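Local coordinates for endoribonuclease MazF4 (Mycobacterium tuberculosis, PDB 5XE2), which acts as the toxin of a type II toxin-antitoxin pair, an mRNA interferase that cuts single-stranded mRNA within the sequence UCGCU, at residues A[4-9]-A[74-79]; A[22-27]-A[92-97]; A[50-55]-A[98-103]; A[54-59]-A[84-89]. One frame throughout, in Å; residues are numbered along the deposited sequence.

Interaction 1 (A[4-9]-A[74-79]); sequences NAPLRG and LGKDEL
The backbones of 4-9 and 74-79 come nearest at Asn4 and Lys76, whose CA atoms lie 7.1 Å apart, so the gap is bridged by side chains, one of which ends on a backbone carbonyl. Lys76 does this with a chain fully extended beyond CG. Its NZ donates to Asn4 O at 2.7 Å and arrives almost straight along the C=O axis, the C=O...N angle being 171°. The same ammonium nitrogen also bonds Asn32 O and Thr35 O at the end of helix 29-34. Three main-chain carbonyls thus hold a largely buried charge, and the carbonyls at the helix end would be expected to stabilise it. Pro6 packs beside this ammonium group: its CD lies 4.0 Å from Lys76 CE, and its CG lies 3.9 Å from Leu79 CD1. Both side chains meet the proline roughly at right angles. On the second segment a short 3-10 turn follows the strand; there Glu78 OE1 accepts from Gly75 N at 2.9 Å on the anti side of its carboxylate. Pro6 also packs on Tyr12, and Leu79 on Cys14, both of strand 10-14. The contact thereby ties the N-terminal lead-in to the 3-10 turn that follows strand 65-75 in the SH3-like fold of the MazF family.

Interaction 2 (A[22-27]-A[92-97]); sequences PWLIVS and NKINTA
Leu24 and Ile94 meet tip to tip where helix 88-101 lies over the antiparallel, SH3-like sheet of the MazF fold. The tight part is a single pair of methyls: Leu24 CD2 and Ile94 CD1 are 3.4 Å apart, closer than usual van der Waals contact. Leu24 reaches the helix because its CG stands anti to the backbone N (chi1 170°), which sends the branch out from strand 21-25. Ile94 has CG1 anti to the carbonyl carbon (chi1 -68°), and its terminal CD1 meets the leucine. Val86 packs on both residues and adds to this buried spot. Towards the end of the first segment the fit slackens: Val26 CG1 approaches Ile94 CG2 only to 4.3 Å, and no hydrogen bond joins the two segments. Val26 has a further neighbour, Leu102 of the second subunit, so this looser side adjoins the dimer interface. Arg8 spans the same side, bonding both Val26 O and Asn95 OD1 and providing a polar link that the direct contact lacks. Farther round the helix, Asn92 and Lys93 face solvent. The isoleucine uses both of its branches on the leucine, for Leu24 CD2 also lies 4.2 Å from Ile94 CG2.

Interaction 3 (A[50-55]-A[98-103]); sequences IPTWVA and LATALG
Pro51 is the first residue of 50-55 to meet the helix end, its CB lying 4.4 Å from Thr100 CG2 in a loose, exposed contact. It occupies the second position of a type I beta turn from Ile50 to Trp53, closed by Trp53 N to Ile50 O at 3.0 Å. Thr52, next in the turn, makes the main approach. Its CG2 sits 3.7 Å from Ala101 N, 3.9 Å from Ala101 CB and 4.1 Å from Thr100 CG2, so one methyl rests against the backbone and two side chains of the last helical turn. A chi1 of 49° places CG2 anti to the carbonyl carbon and leaves OG1 in the crowded position between N and C, where it bonds Asp69 OD2 of strand 65-75. In this SH3-like fold the turn leads into strand 53-55, outermost of the sheet within this chain, and helix 88-101 ends beside it. That end is a Schellman motif: Gly103, with positive phi, is its C-prime residue, Gly103 N reaching Thr100 O at 3.3 Å and Leu104 N reaching Ala99 O. Thr100 OG1 bonds back to Thr96 O, while Thr100 O receives Asn28 ND2 of the second subunit. Trp53 comes next, with Thr52 OG1 in plane at the edge of its ring. Val54 then turns to the helix at Ile94 and Ala97, one to two turns before Thr100.

Interaction 4 (A[54-59]-A[84-89]); sequences VAMGPS and GEVTPA
Thr87 OG1, on the residue whose methyl covers the backbone of Ser59, is gripped by two groups: it caps a backbone N in the first turn of helix 88-101 and is also hydrogen-bonded to Thr90 OG1. Its chi1 of 57° sets the hydroxyl between the backbone N and the carbonyl carbon, and the same rotation carries CG2 anti to the carbonyl carbon and over to the other segment. There Thr87 CG2 lies 3.5 Å from Ser59 O and 4.0 Å from Ser59 CB, a methyl set against a carbonyl with no hydrogen bond between the segments. Polar cohesion comes instead from Asp60, which follows Ser59 directly: one carboxylate oxygen accepts from Thr87 N and the other from Gly57 N, so a single side chain spans both backbones. The apolar half of the contact is formed by Met56 and Val86, which cross at about a right angle. A bend at chi2 (-59°) brings the end of the methionine across, with CE 3.6 Å from Val86 CG2 and SD 4.2 Å from the same methyl. Val86 is buried, and Met91 of the helix packs on it as well. Where strand 82-85 passes through Val86 into the helix, the geometry is that of an N-cap: Thr87 opens helix 88-101 of the MazF-like fold, and the loop after strand 53-55 is laid against that opening.

In the fold
The four contacts all reach one antiparallel sheet and all belong to the one MazF-like domain. Interactions 2, 3 and 4 share helix 88-101, met at its start by 54-59, midway by 22-27 and at its end by 50-55; their centres lie about 9 to 15 Å apart. Interaction 1 sits at the far side of the chain's centre from interaction 3, about 22 Å from it, centre to centre, yet Arg8 and Gly9 connect it to interactions 2 and 4. Along the chain, segments of interaction 1 alternate with those of the others, whereas interaction 4 falls between the two segments of interaction 2. Sequence-distant pieces are thus interlocked in one compact domain, and interactions 2 and 3 adjoin the second subunit.

Interaction 1 (A[4-9]-A[74-79])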
loop_
_atom_site.group_PDB
_atom_site.type_symbol
_atom_site.label_atom_id
_atom_site.label_comp_id
_atom_site.label_asym_id
_atom_site.label_seq_id
_atom_site.Cartn_x
_atom_site.Cartn_y
_atom_site.Cartn_z
ATOM N N ASN A 4 12.212 -11.773 -12.657
ATOM C CA ASN A 4 12.655 -10.383 -12.749
ATOM C C ASN A 4 12.827 -9.766 -11.351
ATOM O O ASN A 4 12.225 -10.236 -10.379
ATOM C CB ASN A 4 11.677 -9.572 -13.607
ATOM C CG ASN A 4 11.564 -10.102 -15.037
ATOM O OD1 ASN A 4 12.423 -10.855 -15.513
ATOM N ND2 ASN A 4 10.489 -9.723 -15.726
ATOM N N ALA A 5 13.687 -8.755 -11.259
ATOM C CA ALA A 5 13.998 -8.066 -10.006
ATOM C C ALA A 5 13.772 -6.565 -10.167
ATOM O O ALA A 5 14.727 -5.799 -10.295
ATOM C CB ALA A 5 15.434 -8.344 -9.583
ATOM N N PRO A 6 12.500 -6.133 -10.163
ATOM C CA PRO A 6 12.250 -4.691 -10.263
ATOM C C PRO A 6 12.779 -3.920 -9.056
ATOM O O PRO A 6 12.962 -4.489 -7.977
ATOM C CB PRO A 6 10.721 -4.594 -10.371
ATOM C CG PRO A 6 10.205 -5.900 -9.888
ATOM C CD PRO A 6 11.254 -6.918 -10.190
ATOM N N LEU A 7 13.023 -2.631 -9.258
ATOM C CA LEU A 7 13.597 -1.761 -8.238
ATOM C C LEU A 7 12.643 -0.651 -7.807
ATOM O O LEU A 7 11.891 -0.093 -8.622
ATOM C CB LEU A 7 14.908 -1.150 -8.752
ATOM C CG LEU A 7 15.980 -2.159 -9.172
ATOM C CD1 LEU A 7 17.125 -1.456 -9.890
ATOM C CD2 LEU A 7 16.495 -2.914 -7.954
ATOM N N ARG A 8 12.708 -0.314 -6.522
ATOM C CA ARG A 8 11.972 0.816 -5.972
ATOM C C ARG A 8 12.320 2.072 -6.775
ATOM O O ARG A 8 13.485 2.278 -7.133
ATOM C CB ARG A 8 12.312 1.005 -4.499
ATOM C CG ARG A 8 11.325 1.872 -3.754
ATOM C CD ARG A 8 11.498 1.765 -2.251
ATOM N NE ARG A 8 10.402 2.439 -1.563
ATOM C CZ ARG A 8 10.303 3.753 -1.345
ATOM N NH1 ARG A 8 11.247 4.606 -1.753
ATOM N NH2 ARG A 8 9.235 4.223 -0.705
ATOM N N GLY A 9 11.305 2.861 -7.123
ATOM C CA GLY A 9 11.502 4.059 -7.949
ATOM C C GLY A 9 11.319 3.865 -9.451
ATOM O O GLY A 9 11.198 4.847 -10.180
ATOM N N LEU A 74 1.057 -5.846 -7.358
ATOM C CA LEU A 74 1.125 -6.313 -8.745
ATOM C C LEU A 74 1.991 -7.572 -8.861
ATOM O O LEU A 74 3.073 -7.645 -8.287
ATOM C CB LEU A 74 1.705 -5.213 -9.643
ATOM C CG LEU A 74 0.810 -4.033 -10.046
ATOM C CD1 LEU A 74 0.273 -3.263 -8.853
ATOM C CD2 LEU A 74 1.570 -3.091 -10.963
ATOM N N GLY A 75 1.503 -8.560 -9.605
ATOM C CA GLY A 75 2.304 -9.721 -9.967
ATOM C C GLY A 75 3.411 -9.275 -10.913
ATOM O O GLY A 75 3.232 -8.335 -11.695
ATOM N N LYS A 76 4.563 -9.928 -10.823
ATOM C CA LYS A 76 5.693 -9.648 -11.716
ATOM C C LYS A 76 5.331 -9.870 -13.172
ATOM O O LYS A 76 5.770 -9.122 -14.033
ATOM C CB LYS A 76 6.900 -10.507 -11.344
ATOM C CG LYS A 76 7.636 -9.968 -10.145
ATOM C CD LYS A 76 8.862 -10.783 -9.795
ATOM C CE LYS A 76 9.549 -10.131 -8.611
ATOM N NZ LYS A 76 10.767 -10.865 -8.171
ATOM N N ASP A 77 4.529 -10.905 -13.417
ATOM C CA ASP A 77 3.891 -11.178 -14.721
ATOM C C ASP A 77 3.019 -10.039 -15.292
ATOM O O ASP A 77 2.830 -9.956 -16.506
ATOM C CB ASP A 77 3.060 -12.481 -14.649
ATOM C CG ASP A 77 1.972 -12.445 -13.561
ATOM O OD1 ASP A 77 2.245 -11.953 -12.440
ATOM O OD2 ASP A 77 0.851 -12.932 -13.818
ATOM N N GLU A 78 2.482 -9.184 -14.423
ATOM C CA GLU A 78 1.699 -8.011 -14.834
ATOM C C GLU A 78 2.550 -6.784 -15.208
ATOM O O GLU A 78 2.008 -5.800 -15.710
ATOM C CB GLU A 78 0.691 -7.629 -13.728
ATOM C CG GLU A 78 -0.318 -8.732 -13.419
ATOM C CD GLU A 78 -1.316 -8.372 -12.319
ATOM O OE1 GLU A 78 -0.890 -8.085 -11.176
ATOM O OE2 GLU A 78 -2.543 -8.413 -12.589
ATOM N N LEU A 79 3.859 -6.815 -14.950
ATOM C CA LEU A 79 4.720 -5.673 -15.263
ATOM C C LEU A 79 5.067 -5.706 -16.751
ATOM O O LEU A 79 5.489 -6.742 -17.265
ATOM C CB LEU A 79 5.985 -5.669 -14.401
ATOM C CG LEU A 79 5.759 -5.591 -12.883
ATOM C CD1 LEU A 79 7.092 -5.618 -12.164
ATOM C CD2 LEU A 79 4.955 -4.364 -12.460
#

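Interaction 2 (A[22-27]-A[92-97])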
loop_
_atom_site.group_PDB
_atom_site.type_symbol
_atom_site.label_atom_id
_atom_site.label_comp_id
_atom_site.label_asym_id
_atom_site.label_seq_id
_atom_site.Cartn_x
_atom_site.Cartn_y
_atom_site.Cartn_z
ATOM N N PRO A 22 0.682 3.533 -16.133
ATOM C CA PRO A 22 1.970 3.421 -15.443
ATOM C C PRO A 22 1.851 3.322 -13.929
ATOM O O PRO A 22 1.023 4.006 -13.323
ATOM C CB PRO A 22 2.713 4.699 -15.845
ATOM C CG PRO A 22 1.659 5.672 -16.213
ATOM C CD PRO A 22 0.448 4.896 -16.651
ATOM N N TRP A 23 2.690 2.468 -13.348
ATOM C CA TRP A 23 2.727 2.232 -11.914
ATOM C C TRP A 23 4.157 2.361 -11.427
ATOM O O TRP A 23 5.074 1.833 -12.050
ATOM C CB TRP A 23 2.197 0.835 -11.582
ATOM C CG TRP A 23 0.729 0.669 -11.782
ATOM C CD1 TRP A 23 0.090 0.378 -12.952
ATOM C CD2 TRP A 23 -0.297 0.771 -10.780
ATOM N NE1 TRP A 23 -1.268 0.290 -12.744
ATOM C CE2 TRP A 23 -1.535 0.529 -11.422
ATOM C CE3 TRP A 23 -0.291 1.045 -9.404
ATOM C CZ2 TRP A 23 -2.757 0.551 -10.737
ATOM C CZ3 TRP A 23 -1.503 1.069 -8.721
ATOM C CH2 TRP A 23 -2.721 0.818 -9.393
ATOM N N LEU A 24 4.322 3.054 -10.304
ATOM C CA LEU A 24 5.616 3.253 -9.663
ATOM C C LEU A 24 5.835 2.249 -8.532
ATOM O O LEU A 24 5.037 2.206 -7.586
ATOM C CB LEU A 24 5.698 4.659 -9.086
ATOM C CG LEU A 24 6.903 4.920 -8.174
ATOM C CD1 LEU A 24 8.174 5.027 -8.990
ATOM C CD2 LEU A 24 6.702 6.162 -7.335
ATOM N N ILE A 25 6.950 1.521 -8.592
ATOM C CA ILE A 25 7.276 0.501 -7.579
ATOM C C ILE A 25 7.658 1.187 -6.259
ATOM O O ILE A 25 8.589 1.996 -6.229
ATOM C CB ILE A 25 8.463 -0.399 -8.007
ATOM C CG1 ILE A 25 8.226 -1.059 -9.381
ATOM C CG2 ILE A 25 8.750 -1.457 -6.935
ATOM C CD1 ILE A 25 6.974 -1.902 -9.472
ATOM N N VAL A 26 6.942 0.856 -5.182
ATOM C CA VAL A 26 7.245 1.404 -3.842
ATOM C C VAL A 26 7.658 0.369 -2.785
ATOM O O VAL A 26 8.123 0.745 -1.704
ATOM C CB VAL A 26 6.101 2.306 -3.321
ATOM C CG1 VAL A 26 5.973 3.538 -4.220
ATOM C CG2 VAL A 26 4.769 1.563 -3.256
ATOM N N SER A 27 7.524 -0.917 -3.091
ATOM C CA SER A 27 8.012 -1.965 -2.200
ATOM C C SER A 27 9.547 -1.986 -2.149
ATOM O O SER A 27 10.220 -1.553 -3.084
ATOM C CB SER A 27 7.448 -3.337 -2.597
ATOM O OG SER A 27 7.314 -3.464 -4.000
ATOM N N ASN A 92 11.610 10.994 -2.310
ATOM C CA ASN A 92 11.482 11.475 -0.927
ATOM C C ASN A 92 10.125 12.091 -0.649
ATOM O O ASN A 92 9.564 11.876 0.419
ATOM C CB ASN A 92 12.588 12.483 -0.572
ATOM C CG ASN A 92 13.920 11.818 -0.264
ATOM O OD1 ASN A 92 13.977 10.659 0.151
ATOM N ND2 ASN A 92 15.003 12.555 -0.454
ATOM N N LYS A 93 9.606 12.855 -1.610
ATOM C CA LYS A 93 8.232 13.373 -1.544
ATOM C C LYS A 93 7.232 12.224 -1.542
ATOM O O LYS A 93 6.251 12.256 -0.811
ATOM C CB LYS A 93 7.917 14.290 -2.731
ATOM C CG LYS A 93 8.737 15.566 -2.800
ATOM C CD LYS A 93 8.374 16.367 -4.043
ATOM C CE LYS A 93 9.439 17.384 -4.387
ATOM N NZ LYS A 93 9.119 18.112 -5.651
ATOM N N ILE A 94 7.488 11.217 -2.376
ATOM C CA ILE A 94 6.634 10.031 -2.429
ATOM C C ILE A 94 6.641 9.292 -1.092
ATOM O O ILE A 94 5.590 8.841 -0.651
ATOM C CB ILE A 94 6.994 9.103 -3.615
ATOM C CG1 ILE A 94 6.634 9.795 -4.931
ATOM C CG2 ILE A 94 6.264 7.760 -3.513
ATOM C CD1 ILE A 94 7.378 9.261 -6.131
ATOM N N ASN A 95 7.800 9.196 -0.433
ATOM C CA ASN A 95 7.850 8.563 0.896
ATOM C C ASN A 95 6.921 9.234 1.895
ATOM O O ASN A 95 6.231 8.558 2.655
ATOM C CB ASN A 95 9.259 8.564 1.478
ATOM C CG ASN A 95 10.235 7.742 0.666
ATOM O OD1 ASN A 95 9.857 6.824 -0.075
ATOM N ND2 ASN A 95 11.508 8.062 0.811
ATOM N N THR A 96 6.911 10.564 1.891
ATOM C CA THR A 96 6.064 11.333 2.805
ATOM C C THR A 96 4.596 11.132 2.452
ATOM O O THR A 96 3.769 10.931 3.343
ATOM C CB THR A 96 6.425 12.832 2.771
ATOM O OG1 THR A 96 7.816 12.973 3.069
ATOM C CG2 THR A 96 5.610 13.623 3.797
ATOM N N ALA A 97 4.294 11.180 1.152
ATOM C CA ALA A 97 2.937 10.973 0.651
ATOM C C ALA A 97 2.370 9.589 1.034
ATOM O O ALA A 97 1.223 9.476 1.490
ATOM C CB ALA A 97 2.910 11.169 -0.859
#

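Interaction 3 (A[50-55]-A[98-103])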
loop_
_atom_site.group_PDB
_atom_site.type_symbol
_atom_site.label_atom_id
_atom_site.label_comp_id
_atom_site.label_asym_id
_atom_site.label_seq_id
_atom_site.Cartn_x
_atom_site.Cartn_y
_atom_site.Cartn_z
ATOM N N ILE A 50 -2.950 17.997 -3.425
ATOM C CA ILE A 50 -3.249 17.464 -2.090
ATOM C C ILE A 50 -2.037 16.688 -1.550
ATOM O O ILE A 50 -1.215 16.227 -2.338
ATOM C CB ILE A 50 -4.534 16.595 -2.094
ATOM C CG1 ILE A 50 -4.401 15.386 -3.032
ATOM C CG2 ILE A 50 -5.729 17.442 -2.501
ATOM C CD1 ILE A 50 -5.585 14.437 -2.979
ATOM N N PRO A 51 -1.915 16.558 -0.207
ATOM C CA PRO A 51 -0.705 15.952 0.367
ATOM C C PRO A 51 -0.314 14.576 -0.198
ATOM O O PRO A 51 0.870 14.281 -0.300
ATOM C CB PRO A 51 -1.038 15.854 1.862
ATOM C CG PRO A 51 -1.988 16.970 2.106
ATOM C CD PRO A 51 -2.788 17.129 0.843
ATOM N N THR A 52 -1.286 13.755 -0.584
ATOM C CA THR A 52 -0.989 12.399 -1.090
ATOM C C THR A 52 -0.710 12.298 -2.598
ATOM O O THR A 52 -0.480 11.197 -3.105
ATOM C CB THR A 52 -2.110 11.424 -0.709
ATOM O OG1 THR A 52 -3.381 12.005 -1.046
ATOM C CG2 THR A 52 -2.042 11.129 0.784
ATOM N N TRP A 53 -0.750 13.424 -3.310
ATOM C CA TRP A 53 -0.392 13.469 -4.724
ATOM C C TRP A 53 0.961 14.157 -4.863
ATOM O O TRP A 53 1.211 15.159 -4.192
ATOM C CB TRP A 53 -1.476 14.174 -5.535
ATOM C CG TRP A 53 -2.677 13.283 -5.715
ATOM C CD1 TRP A 53 -3.299 12.523 -4.751
ATOM C CD2 TRP A 53 -3.378 13.033 -6.920
ATOM N NE1 TRP A 53 -4.347 11.833 -5.287
ATOM C CE2 TRP A 53 -4.423 12.126 -6.618
ATOM C CE3 TRP A 53 -3.239 13.488 -8.229
ATOM C CZ2 TRP A 53 -5.318 11.668 -7.580
ATOM C CZ3 TRP A 53 -4.124 13.039 -9.168
ATOM C CH2 TRP A 53 -5.150 12.138 -8.850
ATOM N N VAL A 54 1.837 13.583 -5.684
ATOM C CA VAL A 54 3.174 14.126 -5.927
ATOM C C VAL A 54 3.340 14.378 -7.424
ATOM O O VAL A 54 3.295 13.448 -8.212
ATOM C CB VAL A 54 4.285 13.159 -5.436
ATOM C CG1 VAL A 54 5.667 13.770 -5.650
ATOM C CG2 VAL A 54 4.084 12.815 -3.963
ATOM N N ALA A 55 3.530 15.638 -7.803
ATOM C CA ALA A 55 3.809 15.989 -9.190
ATOM C C ALA A 55 5.237 15.592 -9.552
ATOM O O ALA A 55 6.175 15.800 -8.773
ATOM C CB ALA A 55 3.608 17.491 -9.418
ATOM N N LEU A 98 3.173 8.543 0.849
ATOM C CA LEU A 98 2.806 7.190 1.283
ATOM C C LEU A 98 2.532 7.103 2.789
ATOM O O LEU A 98 1.539 6.503 3.209
ATOM C CB LEU A 98 3.904 6.198 0.910
ATOM C CG LEU A 98 4.107 5.858 -0.565
ATOM C CD1 LEU A 98 5.416 5.112 -0.739
ATOM C CD2 LEU A 98 2.946 5.026 -1.097
ATOM N N ALA A 99 3.408 7.701 3.602
ATOM C CA ALA A 99 3.194 7.760 5.057
ATOM C C ALA A 99 1.867 8.449 5.418
ATOM O O ALA A 99 1.131 7.979 6.283
ATOM C CB ALA A 99 4.367 8.459 5.744
ATOM N N THR A 100 1.557 9.547 4.733
ATOM C CA THR A 100 0.293 10.257 4.946
ATOM C C THR A 100 -0.915 9.425 4.514
ATOM O O THR A 100 -1.916 9.350 5.241
ATOM C CB THR A 100 0.295 11.626 4.239
ATOM O OG1 THR A 100 1.389 12.393 4.738
ATOM C CG2 THR A 100 -0.992 12.390 4.506
ATOM N N ALA A 101 -0.812 8.778 3.352
ATOM C CA ALA A 101 -1.895 7.939 2.854
ATOM C C ALA A 101 -2.244 6.816 3.852
ATOM O O ALA A 101 -3.409 6.537 4.073
ATOM C CB ALA A 101 -1.537 7.364 1.499
ATOM N N LEU A 102 -1.222 6.231 4.478
ATOM C CA LEU A 102 -1.376 5.098 5.397
ATOM C C LEU A 102 -1.407 5.459 6.893
ATOM O O LEU A 102 -1.222 4.580 7.741
ATOM C CB LEU A 102 -0.245 4.103 5.137
ATOM C CG LEU A 102 -0.254 3.500 3.730
ATOM C CD1 LEU A 102 1.113 2.957 3.366
ATOM C CD2 LEU A 102 -1.293 2.408 3.634
ATOM N N GLY A 103 -1.635 6.734 7.211
ATOM C CA GLY A 103 -1.801 7.195 8.590
ATOM C C GLY A 103 -0.655 6.868 9.524
ATOM O O GLY A 103 -0.879 6.616 10.704
#

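Interaction 4 (A[54-59]-A[84-89])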
loop_
_atom_site.group_PDB
_atom_site.type_symbol
_atom_site.label_atom_id
_atom_site.label_comp_id
_atom_site.label_asym_id
_atom_site.label_seq_id
_atom_site.Cartn_x
_atom_site.Cartn_y
_atom_site.Cartn_z
ATOM N N VAL A 54 1.837 13.583 -5.684
ATOM C CA VAL A 54 3.174 14.126 -5.927
ATOM C C VAL A 54 3.340 14.378 -7.424
ATOM O O VAL A 54 3.295 13.448 -8.212
ATOM C CB VAL A 54 4.285 13.159 -5.436
ATOM C CG1 VAL A 54 5.667 13.770 -5.650
ATOM C CG2 VAL A 54 4.084 12.815 -3.963
ATOM N N ALA A 55 3.530 15.638 -7.803
ATOM C CA ALA A 55 3.809 15.989 -9.190
ATOM C C ALA A 55 5.237 15.592 -9.552
ATOM O O ALA A 55 6.175 15.800 -8.773
ATOM C CB ALA A 55 3.608 17.491 -9.418
ATOM N N MET A 56 5.399 15.029 -10.743
ATOM C CA MET A 56 6.719 14.782 -11.292
ATOM C C MET A 56 7.369 16.127 -11.585
ATOM O O MET A 56 6.677 17.107 -11.878
ATOM C CB MET A 56 6.632 13.967 -12.578
ATOM C CG MET A 56 6.101 12.553 -12.415
ATOM S SD MET A 56 7.092 11.544 -11.290
ATOM C CE MET A 56 6.555 9.909 -11.747
ATOM N N GLY A 57 8.692 16.161 -11.488
ATOM C CA GLY A 57 9.467 17.391 -11.635
ATOM C C GLY A 57 10.249 17.434 -12.932
ATOM O O GLY A 57 10.304 16.437 -13.666
ATOM N N PRO A 58 10.886 18.588 -13.217
ATOM C CA PRO A 58 11.574 18.761 -14.493
ATOM C C PRO A 58 12.760 17.815 -14.714
ATOM O O PRO A 58 13.180 17.668 -15.852
ATOM C CB PRO A 58 12.031 20.227 -14.457
ATOM C CG PRO A 58 12.105 20.573 -13.014
ATOM C CD PRO A 58 11.024 19.772 -12.347
ATOM N N SER A 59 13.275 17.179 -13.654
ATOM C CA SER A 59 14.344 16.179 -13.763
ATOM C C SER A 59 13.861 14.731 -13.837
ATOM O O SER A 59 14.675 13.840 -14.065
ATOM C CB SER A 59 15.310 16.324 -12.583
ATOM O OG SER A 59 15.829 17.643 -12.528
ATOM N N GLY A 84 11.186 4.195 -16.883
ATOM C CA GLY A 84 12.221 5.019 -16.294
ATOM C C GLY A 84 12.206 4.940 -14.785
ATOM O O GLY A 84 11.466 4.148 -14.192
ATOM N N GLU A 85 13.038 5.784 -14.188
ATOM C CA GLU A 85 13.306 5.779 -12.767
ATOM C C GLU A 85 13.129 7.192 -12.222
ATOM O O GLU A 85 13.718 8.145 -12.735
ATOM C CB GLU A 85 14.727 5.296 -12.531
ATOM C CG GLU A 85 15.071 5.056 -11.072
ATOM C CD GLU A 85 16.417 4.382 -10.891
ATOM O OE1 GLU A 85 17.046 3.988 -11.903
ATOM O OE2 GLU A 85 16.843 4.243 -9.720
ATOM N N VAL A 86 12.310 7.307 -11.183
ATOM C CA VAL A 86 12.024 8.582 -10.543
ATOM C C VAL A 86 13.256 9.042 -9.762
ATOM O O VAL A 86 14.009 8.214 -9.229
ATOM C CB VAL A 86 10.759 8.445 -9.657
ATOM C CG1 VAL A 86 10.555 9.646 -8.764
ATOM C CG2 VAL A 86 9.541 8.249 -10.548
ATOM N N THR A 87 13.475 10.354 -9.718
ATOM C CA THR A 87 14.655 10.910 -9.047
ATOM C C THR A 87 14.563 10.676 -7.530
ATOM O O THR A 87 13.457 10.537 -6.993
ATOM C CB THR A 87 14.807 12.418 -9.296
ATOM O OG1 THR A 87 13.618 13.094 -8.875
ATOM C CG2 THR A 87 15.081 12.712 -10.772
ATOM N N PRO A 88 15.717 10.605 -6.836
ATOM C CA PRO A 88 15.687 10.529 -5.376
ATOM C C PRO A 88 14.923 11.662 -4.701
ATOM O O PRO A 88 14.226 11.415 -3.723
ATOM C CB PRO A 88 17.164 10.575 -5.000
ATOM C CG PRO A 88 17.838 9.890 -6.140
ATOM C CD PRO A 88 17.069 10.321 -7.360
ATOM N N ALA A 89 15.048 12.883 -5.220
ATOM C CA ALA A 89 14.267 14.018 -4.725
ATOM C C ALA A 89 12.764 13.749 -4.794
ATOM O O ALA A 89 12.058 13.920 -3.806
ATOM C CB ALA A 89 14.599 15.286 -5.506
#